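Local atomic coordinates of aldo-keto Reductase, OXIDOREDUCTASE (Salmonella typhimurium, PDB entry 5T79), a protein that binds NADPH and probably works as an aldo-keto reductase, turning aldehydes such as 3-hydroxybutanal into alcohols. Residues L30-F36 and L48-A52; L146-K151 and I181-L185; L269-R273 and E320-I324. All blocks are in the same frame, centred on the assembly; numbering follows the deposited sequence.

Contact 1: L30-F36 and L48-A52; sequences LGLWHNF and LLQRA. With NDP (NADPH dihydro-nicotinamide-adenine-dinucleotide phosphate), chain E.
The ring of F36 meets helix 42-54 through the ring atoms farthest from its own backbone. CE2 lies 3.6 Å from CG of L49, and CZ lies 3.9 Å from CD1 of L48. Both leucines approach the ring obliquely. One face of the same ring rests on L32, whose CG stands 3.6 Å above the plane and over the ring centre, a CH-pi contact within the loop that supports this face of the ring. The indole of W33 is turned the other way, to the cofactor. One face takes the nicotinamide, with C5N of NADPH 3.6 Å above the plane and displaced toward the rim; the opposite face is backed by CE1 of H34. The phosphorus PN lies at the indole edge, in its plane. CG of W33 stands anti to the backbone N (chi1 -177°), which lays a face of the indole against the dihydropyridine, while CB packs 3.4 Å from the ribose carbon C3D.

Behind this loop, L30, next to last in strand 24-31, sends CD2 across L49 at about a right angle, and the same methyl lies 4.1 Å from CB of A52. The small alanine suits a place where the helix comes close to the strand. G31, with no side chain, brings its CA within 3.1 Å of the ribose oxygen O3D. F60 on strand 59-61 touches L30, L49 and A52, completing the core of a beta-alpha-beta unit of the TIM barrel.

No hydrogen bond joins the two segments. Branched aliphatic and aromatic groups hold the helix to the barrel by dispersion and exclusion of water, while the other side of the strand end and loop binds the cofactor.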
loop_
_atom_site.group_PDB
_atom_site.type_symbol
_atom_site.label_atom_id
_atom_site.label_comp_id
_atom_site.label_asym_id
_atom_site.label_seq_id
_atom_site.Cartn_x
_atom_site.Cartn_y
_atom_site.Cartn_z
ATOM N N LEU A 30 -5.348 1.525 3.512
ATOM C CA LEU A 30 -5.376 0.266 4.258
ATOM C C LEU A 30 -5.051 -0.910 3.352
ATOM O O LEU A 30 -5.699 -1.080 2.331
ATOM C CB LEU A 30 -6.762 0.048 4.928
ATOM C CG LEU A 30 -6.928 -1.266 5.741
ATOM C CD1 LEU A 30 -6.010 -1.288 6.986
ATOM C CD2 LEU A 30 -8.397 -1.514 6.110
ATOM N N GLY A 31 -4.082 -1.723 3.773
ATOM C CA GLY A 31 -3.678 -2.938 3.077
ATOM C C GLY A 31 -4.342 -4.169 3.656
ATOM O O GLY A 31 -4.627 -4.216 4.857
ATOM N N LEU A 32 -4.602 -5.183 2.806
ATOM C CA LEU A 32 -5.306 -6.407 3.225
ATOM C C LEU A 32 -4.359 -7.632 3.262
ATOM O O LEU A 32 -4.825 -8.782 3.274
ATOM C CB LEU A 32 -6.532 -6.636 2.293
ATOM C CG LEU A 32 -7.800 -5.776 2.636
ATOM C CD1 LEU A 32 -7.614 -4.305 2.258
ATOM C CD2 LEU A 32 -9.042 -6.306 1.927
ATOM N N TRP A 33 -3.036 -7.379 3.360
ATOM C CA TRP A 33 -1.985 -8.421 3.413
ATOM C C TRP A 33 -2.224 -9.364 4.564
ATOM O O TRP A 33 -2.183 -10.570 4.356
ATOM C CB TRP A 33 -0.589 -7.793 3.506
ATOM C CG TRP A 33 0.576 -8.749 3.497
ATOM C CD1 TRP A 33 0.703 -9.894 2.770
ATOM C CD2 TRP A 33 1.839 -8.548 4.150
ATOM N NE1 TRP A 33 1.940 -10.459 2.988
ATOM C CE2 TRP A 33 2.656 -9.656 3.836
ATOM C CE3 TRP A 33 2.337 -7.566 5.023
ATOM C CZ2 TRP A 33 3.948 -9.811 4.362
ATOM C CZ3 TRP A 33 3.629 -7.705 5.524
ATOM C CH2 TRP A 33 4.412 -8.822 5.205
ATOM N N HIS A 34 -2.537 -8.834 5.755
ATOM C CA HIS A 34 -2.884 -9.669 6.904
ATOM C C HIS A 34 -4.231 -9.265 7.458
ATOM O O HIS A 34 -4.649 -8.114 7.278
ATOM C CB HIS A 34 -1.802 -9.570 8.009
ATOM C CG HIS A 34 -0.463 -10.126 7.605
ATOM N ND1 HIS A 34 0.714 -9.464 7.913
ATOM C CD2 HIS A 34 -0.161 -11.244 6.903
ATOM C CE1 HIS A 34 1.688 -10.203 7.405
ATOM N NE2 HIS A 34 1.212 -11.280 6.782
ATOM N N ASN A 35 -4.911 -10.219 8.135
ATOM C CA ASN A 35 -6.180 -10.094 8.863
ATOM C C ASN A 35 -7.431 -10.092 7.969
ATOM O O ASN A 35 -8.516 -9.772 8.459
ATOM C CB ASN A 35 -6.167 -8.851 9.781
ATOM C CG ASN A 35 -4.997 -8.910 10.735
ATOM O OD1 ASN A 35 -4.930 -9.782 11.588
ATOM N ND2 ASN A 35 -3.976 -8.100 10.501
ATOM N N PHE A 36 -7.306 -10.525 6.686
ATOM C CA PHE A 36 -8.459 -10.603 5.788
ATOM C C PHE A 36 -8.609 -12.026 5.182
ATOM O O PHE A 36 -9.487 -12.237 4.358
ATOM C CB PHE A 36 -8.395 -9.499 4.686
ATOM C CG PHE A 36 -8.628 -8.128 5.301
ATOM C CD1 PHE A 36 -7.599 -7.454 5.954
ATOM C CD2 PHE A 36 -9.890 -7.539 5.274
ATOM C CE1 PHE A 36 -7.821 -6.227 6.578
ATOM C CE2 PHE A 36 -10.114 -6.307 5.907
ATOM C CZ PHE A 36 -9.072 -5.659 6.549
ATOM N N LEU A 48 -12.867 -3.530 10.451
ATOM C CA LEU A 48 -11.678 -2.778 9.955
ATOM C C LEU A 48 -12.022 -1.971 8.698
ATOM O O LEU A 48 -11.749 -0.773 8.632
ATOM C CB LEU A 48 -10.504 -3.751 9.635
ATOM C CG LEU A 48 -9.862 -4.436 10.841
ATOM C CD1 LEU A 48 -8.947 -5.588 10.417
ATOM C CD2 LEU A 48 -9.130 -3.429 11.721
ATOM N N LEU A 49 -12.634 -2.613 7.707
ATOM C CA LEU A 49 -13.031 -1.903 6.491
ATOM C C LEU A 49 -14.034 -0.768 6.791
ATOM O O LEU A 49 -13.893 0.317 6.251
ATOM C CB LEU A 49 -13.625 -2.868 5.450
ATOM C CG LEU A 49 -12.656 -3.903 4.874
ATOM C CD1 LEU A 49 -13.382 -4.851 3.930
ATOM C CD2 LEU A 49 -11.477 -3.232 4.185
ATOM N N GLN A 50 -15.034 -1.015 7.647
ATOM C CA GLN A 50 -16.027 0.015 7.962
ATOM C C GLN A 50 -15.382 1.172 8.728
ATOM O O GLN A 50 -15.697 2.332 8.447
ATOM C CB GLN A 50 -17.196 -0.588 8.771
ATOM C CG GLN A 50 -18.080 -1.508 7.909
ATOM C CD GLN A 50 -19.251 -2.055 8.693
ATOM O OE1 GLN A 50 -19.543 -1.598 9.782
ATOM N NE2 GLN A 50 -19.991 -2.997 8.130
ATOM N N ARG A 51 -14.487 0.870 9.695
ATOM C CA ARG A 51 -13.849 1.964 10.457
ATOM C C ARG A 51 -12.952 2.809 9.533
ATOM O O ARG A 51 -12.965 4.052 9.615
ATOM C CB ARG A 51 -13.042 1.433 11.651
ATOM C CG ARG A 51 -12.554 2.557 12.624
ATOM C CD ARG A 51 -13.745 3.279 13.260
ATOM N NE ARG A 51 -13.342 4.310 14.214
ATOM C CZ ARG A 51 -13.769 5.571 14.198
ATOM N NH1 ARG A 51 -14.599 5.989 13.247
ATOM N NH2 ARG A 51 -13.368 6.425 15.129
ATOM N N ALA A 52 -12.219 2.136 8.622
ATOM C CA ALA A 52 -11.336 2.820 7.674
ATOM C C ALA A 52 -12.133 3.811 6.806
ATOM O O ALA A 52 -11.779 4.990 6.763
ATOM C CB ALA A 52 -10.609 1.809 6.796
HETATM P PA NDP E . 2.600 -2.045 8.776
HETATM O O1A NDP E . 1.741 -0.820 8.876
HETATM O O2A NDP E . 4.048 -2.037 8.569
HETATM O O5B NDP E . 2.394 -3.010 10.047
HETATM C C5B NDP E . 1.051 -3.511 10.201
HETATM C C4B NDP E . 0.941 -4.412 11.400
HETATM O O4B NDP E . 1.578 -3.784 12.535
HETATM C C3B NDP E . -0.500 -4.701 11.815
HETATM O O3B NDP E . -0.958 -5.910 11.213
HETATM C C2B NDP E . -0.424 -4.773 13.334
HETATM O O2B NDP E . -0.082 -6.104 13.779
HETATM C C1B NDP E . 0.729 -3.823 13.665
HETATM N N9A NDP E . 0.324 -2.457 13.981
HETATM C C8A NDP E . -0.135 -1.495 13.120
HETATM N N7A NDP E . -0.415 -0.351 13.696
HETATM C C5A NDP E . -0.128 -0.578 15.034
HETATM C C6A NDP E . -0.273 0.222 16.186
HETATM N N6A NDP E . -0.630 1.511 16.158
HETATM N N1A NDP E . 0.022 -0.341 17.379
HETATM C C2A NDP E . 0.482 -1.597 17.406
HETATM N N3A NDP E . 0.683 -2.436 16.386
HETATM C C4A NDP E . 0.336 -1.870 15.222
HETATM O O3 NDP E . 1.912 -2.682 7.496
HETATM P PN NDP E . 2.360 -4.027 6.755
HETATM O O1N NDP E . 1.357 -4.966 7.317
HETATM O O2N NDP E . 3.845 -4.330 6.892
HETATM O O5D NDP E . 2.206 -3.857 5.147
HETATM C C5D NDP E . 1.443 -2.707 4.690
HETATM C C4D NDP E . 0.622 -3.055 3.470
HETATM O O4D NDP E . 1.474 -3.026 2.310
HETATM C C3D NDP E . -0.028 -4.426 3.449
HETATM O O3D NDP E . -1.237 -4.420 4.193
HETATM C C2D NDP E . -0.166 -4.710 1.946
HETATM O O2D NDP E . -1.359 -4.275 1.295
HETATM C C1D NDP E . 1.068 -4.005 1.375
HETATM N N1N NDP E . 2.225 -4.902 1.181
HETATM C C2N NDP E . 2.721 -5.005 -0.119
HETATM C C3N NDP E . 3.772 -5.782 -0.434
HETATM C C7N NDP E . 4.421 -5.618 -1.781
HETATM O O7N NDP E . 5.344 -6.410 -2.031
HETATM N N7N NDP E . 3.998 -4.713 -2.664
HETATM C C4N NDP E . 4.303 -6.761 0.579
HETATM C C5N NDP E . 3.904 -6.397 1.969
HETATM C C6N NDP E . 2.923 -5.559 2.234
HETATM P P2B NDP E . -0.751 -6.975 14.976
HETATM O O1X NDP E . -1.416 -8.241 14.580
HETATM O O2X NDP E . 0.457 -7.190 15.878
HETATM O O3X NDP E . -1.676 -5.995 15.687
#

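Contact 2: L146-K151 and I181-L185; sequences LKETMK and ILEDL. With SO4 (sulfate ion), chain C.
I181 and M150 meet at about a right angle, the isoleucine branch CG2 lying across the methionine stem 3.6 Å from its CB. The beta-branched side chain suits this spot because it reaches two ways. CG2 packs on M150 and, more loosely, on K147, and CD1 runs on, obliquely, to CD2 of L146 at 3.8 Å. The bend of the methionine at chi2 carries its sulfur away from I181 to L182, where SD lies 3.7 Å from CG, again crossing at about a right angle. L185, one turn on from I181, sets CD1 against the backbone of M150 and K151 and CD2 across CE of K151.

These side chains fill the gap between helices 146-158 and 172-185; the axes of the two segments approach to 10.0 Å and cross at -52°. At the solvent side K147 bends at chi2 (105°, away from a staggered value), carrying CD obliquely past CG2 of I181 and bringing NZ round to D184. The salt bridge is long, NZ to OD2 3.9 Å, and a water closes it: it accepts from K147 NZ at 2.8 Å and donates to both D184 OD2 and the carbonyl oxygen of I181. At the first turn of helix 146-158 a sulfate, probably from the crystallisation liquor, takes a hydrogen bond from L146 N (2.8 Å, 163°), as expected at a helix N-terminus.

Neighbouring outer helices of the barrel are thus joined by an oily seam under a hydrated ion pair. Because water mediates the charges, the pair probably adds less to the grip than the hydrophobic contacts.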
loop_
_atom_site.group_PDB
_atom_site.type_symbol
_atom_site.label_atom_id
_atom_site.label_comp_id
_atom_site.label_asym_id
_atom_site.label_seq_id
_atom_site.Cartn_x
_atom_site.Cartn_y
_atom_site.Cartn_z
ATOM N N LEU A 146 10.552 -6.809 -20.330
ATOM C CA LEU A 146 9.704 -5.850 -19.630
ATOM C C LEU A 146 8.560 -5.367 -20.549
ATOM O O LEU A 146 7.452 -5.122 -20.071
ATOM C CB LEU A 146 10.578 -4.675 -19.144
ATOM C CG LEU A 146 9.920 -3.590 -18.323
ATOM C CD1 LEU A 146 9.318 -4.147 -17.019
ATOM C CD2 LEU A 146 10.932 -2.503 -18.009
ATOM N N LYS A 147 8.813 -5.281 -21.857
ATOM C CA LYS A 147 7.784 -4.842 -22.812
ATOM C C LYS A 147 6.546 -5.768 -22.792
ATOM O O LYS A 147 5.433 -5.268 -22.949
ATOM C CB LYS A 147 8.357 -4.756 -24.236
ATOM C CG LYS A 147 7.450 -4.038 -25.234
ATOM C CD LYS A 147 7.940 -2.642 -25.581
ATOM C CE LYS A 147 6.952 -1.927 -26.469
ATOM N NZ LYS A 147 7.503 -0.650 -26.992
ATOM N N GLU A 148 6.730 -7.101 -22.647
ATOM C CA GLU A 148 5.580 -8.011 -22.618
ATOM C C GLU A 148 4.714 -7.737 -21.392
ATOM O O GLU A 148 3.475 -7.683 -21.493
ATOM C CB GLU A 148 6.020 -9.498 -22.633
ATOM C CG GLU A 148 4.835 -10.459 -22.475
ATOM C CD GLU A 148 5.182 -11.934 -22.494
ATOM O OE1 GLU A 148 6.028 -12.336 -23.320
ATOM O OE2 GLU A 148 4.553 -12.703 -21.742
ATOM N N THR A 149 5.365 -7.586 -20.226
ATOM C CA THR A 149 4.642 -7.330 -18.976
ATOM C C THR A 149 3.879 -6.004 -19.052
ATOM O O THR A 149 2.726 -5.928 -18.634
ATOM C CB THR A 149 5.604 -7.312 -17.776
ATOM O OG1 THR A 149 6.390 -8.517 -17.787
ATOM C CG2 THR A 149 4.834 -7.242 -16.454
ATOM N N MET A 150 4.533 -4.969 -19.581
ATOM C CA MET A 150 3.932 -3.643 -19.675
ATOM C C MET A 150 2.806 -3.612 -20.692
ATOM O O MET A 150 1.794 -2.926 -20.461
ATOM C CB MET A 150 4.990 -2.580 -19.996
ATOM C CG MET A 150 6.025 -2.394 -18.886
ATOM S SD MET A 150 5.433 -1.912 -17.229
ATOM C CE MET A 150 5.513 -3.470 -16.390
ATOM N N LYS A 151 2.973 -4.335 -21.813
ATOM C CA LYS A 151 1.928 -4.456 -22.830
ATOM C C LYS A 151 0.680 -5.193 -22.241
ATOM O O LYS A 151 -0.447 -4.856 -22.628
ATOM C CB LYS A 151 2.457 -5.185 -24.064
ATOM C CG LYS A 151 1.489 -5.130 -25.246
ATOM C CD LYS A 151 2.186 -5.355 -26.565
ATOM C CE LYS A 151 2.841 -4.114 -27.120
ATOM N NZ LYS A 151 3.816 -4.471 -28.180
ATOM N N ILE A 181 8.212 2.885 -21.037
ATOM C CA ILE A 181 7.509 1.938 -21.920
ATOM C C ILE A 181 5.997 2.204 -21.854
ATOM O O ILE A 181 5.358 2.306 -22.900
ATOM C CB ILE A 181 7.860 0.452 -21.605
ATOM C CG1 ILE A 181 9.313 0.124 -22.057
ATOM C CG2 ILE A 181 6.867 -0.519 -22.283
ATOM C CD1 ILE A 181 9.897 -1.160 -21.416
ATOM N N LEU A 182 5.435 2.317 -20.639
ATOM C CA LEU A 182 4.008 2.584 -20.435
ATOM C C LEU A 182 3.612 3.934 -21.022
ATOM O O LEU A 182 2.575 4.017 -21.658
ATOM C CB LEU A 182 3.647 2.523 -18.937
ATOM C CG LEU A 182 3.566 1.106 -18.331
ATOM C CD1 LEU A 182 3.410 1.184 -16.797
ATOM C CD2 LEU A 182 2.359 0.330 -18.898
ATOM N N GLU A 183 4.444 4.972 -20.846
ATOM C CA GLU A 183 4.170 6.300 -21.421
ATOM C C GLU A 183 4.075 6.205 -22.966
ATOM O O GLU A 183 3.139 6.750 -23.561
ATOM C CB GLU A 183 5.263 7.296 -20.990
ATOM C CG GLU A 183 5.161 8.682 -21.627
ATOM C CD GLU A 183 3.901 9.490 -21.368
ATOM O OE1 GLU A 183 3.290 9.323 -20.289
ATOM O OE2 GLU A 183 3.553 10.330 -22.228
ATOM N N ASP A 184 5.031 5.490 -23.603
ATOM C CA ASP A 184 5.057 5.301 -25.067
ATOM C C ASP A 184 3.838 4.498 -25.530
ATOM O O ASP A 184 3.317 4.733 -26.621
ATOM C CB ASP A 184 6.356 4.591 -25.497
ATOM C CG ASP A 184 6.403 4.218 -26.967
ATOM O OD1 ASP A 184 6.594 5.123 -27.800
ATOM O OD2 ASP A 184 6.169 3.026 -27.290
ATOM N N LEU A 185 3.393 3.542 -24.709
ATOM C CA LEU A 185 2.220 2.723 -25.028
ATOM C C LEU A 185 0.910 3.528 -24.905
ATOM O O LEU A 185 -0.084 3.163 -25.524
ATOM C CB LEU A 185 2.157 1.470 -24.139
ATOM C CG LEU A 185 3.143 0.334 -24.485
ATOM C CD1 LEU A 185 3.082 -0.782 -23.420
ATOM C CD2 LEU A 185 2.867 -0.247 -25.887
HETATM S S SO4 C . 14.314 -6.497 -21.196
HETATM O O1 SO4 C . 13.671 -6.694 -22.501
HETATM O O2 SO4 C . 13.339 -6.411 -20.114
HETATM O O3 SO4 C . 15.073 -5.239 -21.231
HETATM O O4 SO4 C . 15.228 -7.621 -20.941
HETATM O O HOH W 1 6.534 1.287 -25.169
#

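Contact 3: L269-R273 and E320-I324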
loop_
_atom_site.group_PDB
_atom_site.type_symbol
_atom_site.label_atom_id
_atom_site.label_comp_id
_atom_site.label_asym_id
_atom_site.label_seq_id
_atom_site.Cartn_x
_atom_site.Cartn_y
_atom_site.Cartn_z
ATOM N N LEU A 269 11.663 9.837 21.469
ATOM C CA LEU A 269 11.497 11.039 20.642
ATOM C C LEU A 269 10.005 11.232 20.337
ATOM O O LEU A 269 9.520 12.357 20.429
ATOM C CB LEU A 269 12.342 10.988 19.345
ATOM C CG LEU A 269 12.101 12.066 18.240
ATOM C CD1 LEU A 269 12.192 13.478 18.762
ATOM C CD2 LEU A 269 13.082 11.913 17.124
ATOM N N ALA A 270 9.276 10.143 20.013
ATOM C CA ALA A 270 7.838 10.221 19.756
ATOM C C ALA A 270 7.113 10.740 21.014
ATOM O O ALA A 270 6.261 11.626 20.902
ATOM C CB ALA A 270 7.298 8.859 19.325
ATOM N N ALA A 271 7.531 10.270 22.216
ATOM C CA ALA A 271 6.971 10.722 23.499
ATOM C C ALA A 271 7.143 12.230 23.698
ATOM O O ALA A 271 6.201 12.890 24.134
ATOM C CB ALA A 271 7.621 9.978 24.652
ATOM N N ARG A 272 8.329 12.779 23.352
ATOM C CA ARG A 272 8.610 14.225 23.474
ATOM C C ARG A 272 7.715 15.019 22.534
ATOM O O ARG A 272 7.369 16.165 22.829
ATOM C CB ARG A 272 10.087 14.538 23.180
ATOM C CG ARG A 272 11.043 14.165 24.315
ATOM C CD ARG A 272 12.461 14.682 24.086
ATOM N NE ARG A 272 13.171 13.963 23.022
ATOM C CZ ARG A 272 13.800 12.802 23.188
ATOM N NH1 ARG A 272 13.791 12.197 24.368
ATOM N NH2 ARG A 272 14.428 12.233 22.173
ATOM N N ARG A 273 7.317 14.397 21.411
ATOM C CA ARG A 273 6.431 15.006 20.425
ATOM C C ARG A 273 4.937 14.848 20.810
ATOM O O ARG A 273 4.080 15.445 20.172
ATOM C CB ARG A 273 6.694 14.392 19.044
ATOM C CG ARG A 273 8.064 14.759 18.453
ATOM C CD ARG A 273 8.352 14.000 17.156
ATOM N NE ARG A 273 7.242 14.063 16.196
ATOM C CZ ARG A 273 7.058 15.039 15.311
ATOM N NH1 ARG A 273 7.906 16.063 15.253
ATOM N NH2 ARG A 273 6.020 15.007 14.488
ATOM N N GLU A 320 15.102 17.603 14.512
ATOM C CA GLU A 320 14.431 16.309 14.719
ATOM C C GLU A 320 14.877 15.263 13.693
ATOM O O GLU A 320 15.107 14.113 14.060
ATOM C CB GLU A 320 12.910 16.453 14.691
ATOM C CG GLU A 320 12.354 17.099 15.944
ATOM C CD GLU A 320 10.861 17.355 15.924
ATOM O OE1 GLU A 320 10.369 17.946 14.937
ATOM O OE2 GLU A 320 10.181 16.975 16.904
ATOM N N CYS A 321 15.026 15.657 12.420
ATOM C CA CYS A 321 15.479 14.734 11.372
ATOM C C CYS A 321 16.936 14.294 11.625
ATOM O O CYS A 321 17.257 13.122 11.421
ATOM C CB CYS A 321 15.304 15.357 9.995
ATOM S SG CYS A 321 13.573 15.577 9.518
ATOM N N ALA A 322 17.780 15.207 12.146
ATOM C CA ALA A 322 19.167 14.916 12.520
ATOM C C ALA A 322 19.193 13.951 13.716
ATOM O O ALA A 322 19.987 13.012 13.730
ATOM C CB ALA A 322 19.905 16.205 12.851
ATOM N N GLU A 323 18.282 14.158 14.690
ATOM C CA GLU A 323 18.123 13.315 15.882
ATOM C C GLU A 323 17.795 11.868 15.483
ATOM O O GLU A 323 18.380 10.928 16.027
ATOM C CB GLU A 323 17.007 13.878 16.766
ATOM C CG GLU A 323 17.203 13.621 18.244
ATOM C CD GLU A 323 16.125 14.169 19.154
ATOM O OE1 GLU A 323 15.553 15.244 18.852
ATOM O OE2 GLU A 323 15.883 13.532 20.202
ATOM N N ILE A 324 16.863 11.711 14.528
ATOM C CA ILE A 324 16.396 10.433 13.965
ATOM C C ILE A 324 17.536 9.739 13.235
ATOM O O ILE A 324 17.798 8.578 13.524
ATOM C CB ILE A 324 15.163 10.671 13.047
ATOM C CG1 ILE A 324 13.918 10.969 13.905
ATOM C CG2 ILE A 324 14.916 9.463 12.107
ATOM C CD1 ILE A 324 12.653 11.522 13.148
HETATM O O HOH W 2 13.499 15.703 20.617
#
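R272 and E323 reach toward each other from opposite directions and join in a salt bridge, NH2 to OE2 at 2.8 Å. The arginine turns at chi3 (-72°), folding its guanidinium back so that one face lies over CA of L269, while the glutamate leaves its backbone at an unstaggered chi1 (-149°) and then runs extended beyond CG. Their flat groups are nearly parallel, but the bond is bent, its acceptor tilted from the guanidinium plane, though OE2 is met nearly along its C-O axis. A water makes up the second leg, accepting from R272 NE and donating to E323 OE1 at 2.7 Å.

The R273 chain also bends at chi3, but in the opposite sense (49°), which brings NH1 to OE2 of E320 at 3.0 Å. Here the oxygen lies in the guanidinium plane, while the nitrogen approaches from above the carboxylate. The stronger polar partner of NH1 is the carbonyl oxygen of R315; NE donates to Q275 OE1, and F316 offers a cation-pi contact, so several partners fix this guanidinium. E320 OE1 accepts from the backbone N of S317.

Between the two ion pairs L269 points toward the other helix. Its CD2 crosses I324 at about a right angle and sits 3.5 Å from CG1, tight for two carbons, while CD1 lies beside the carboxylate of E323. Leucine suits the buried middle; long charged chains suit the flanks, where they can span the gap.

The contact joins helices 257-272 and 318-329, which correspond to the two extra helices that the aldo-keto reductase fold adds outside its (alpha/beta)8 barrel.

How the contacts relate
Contact 1 belongs to the core: it is buried and wholly apolar between its segments, joins a barrel strand and its loop to the following helix, and has NADPH on its far side. Contacts 2 and 3 lie farther out, each between two helices and only partly buried. In contact 2 apolar packing dominates and the one ion pair is long and water-bridged; in contact 3 two direct arginine-glutamate pairs flank a small leucine-isoleucine centre. No helix or strand is shared among the three. Contacts 2 and 3 sit on opposite sides of the chain's centre, their own centres 43 Å apart. Charged pairs appear in the two contacts nearer the surface and are absent from the buried one.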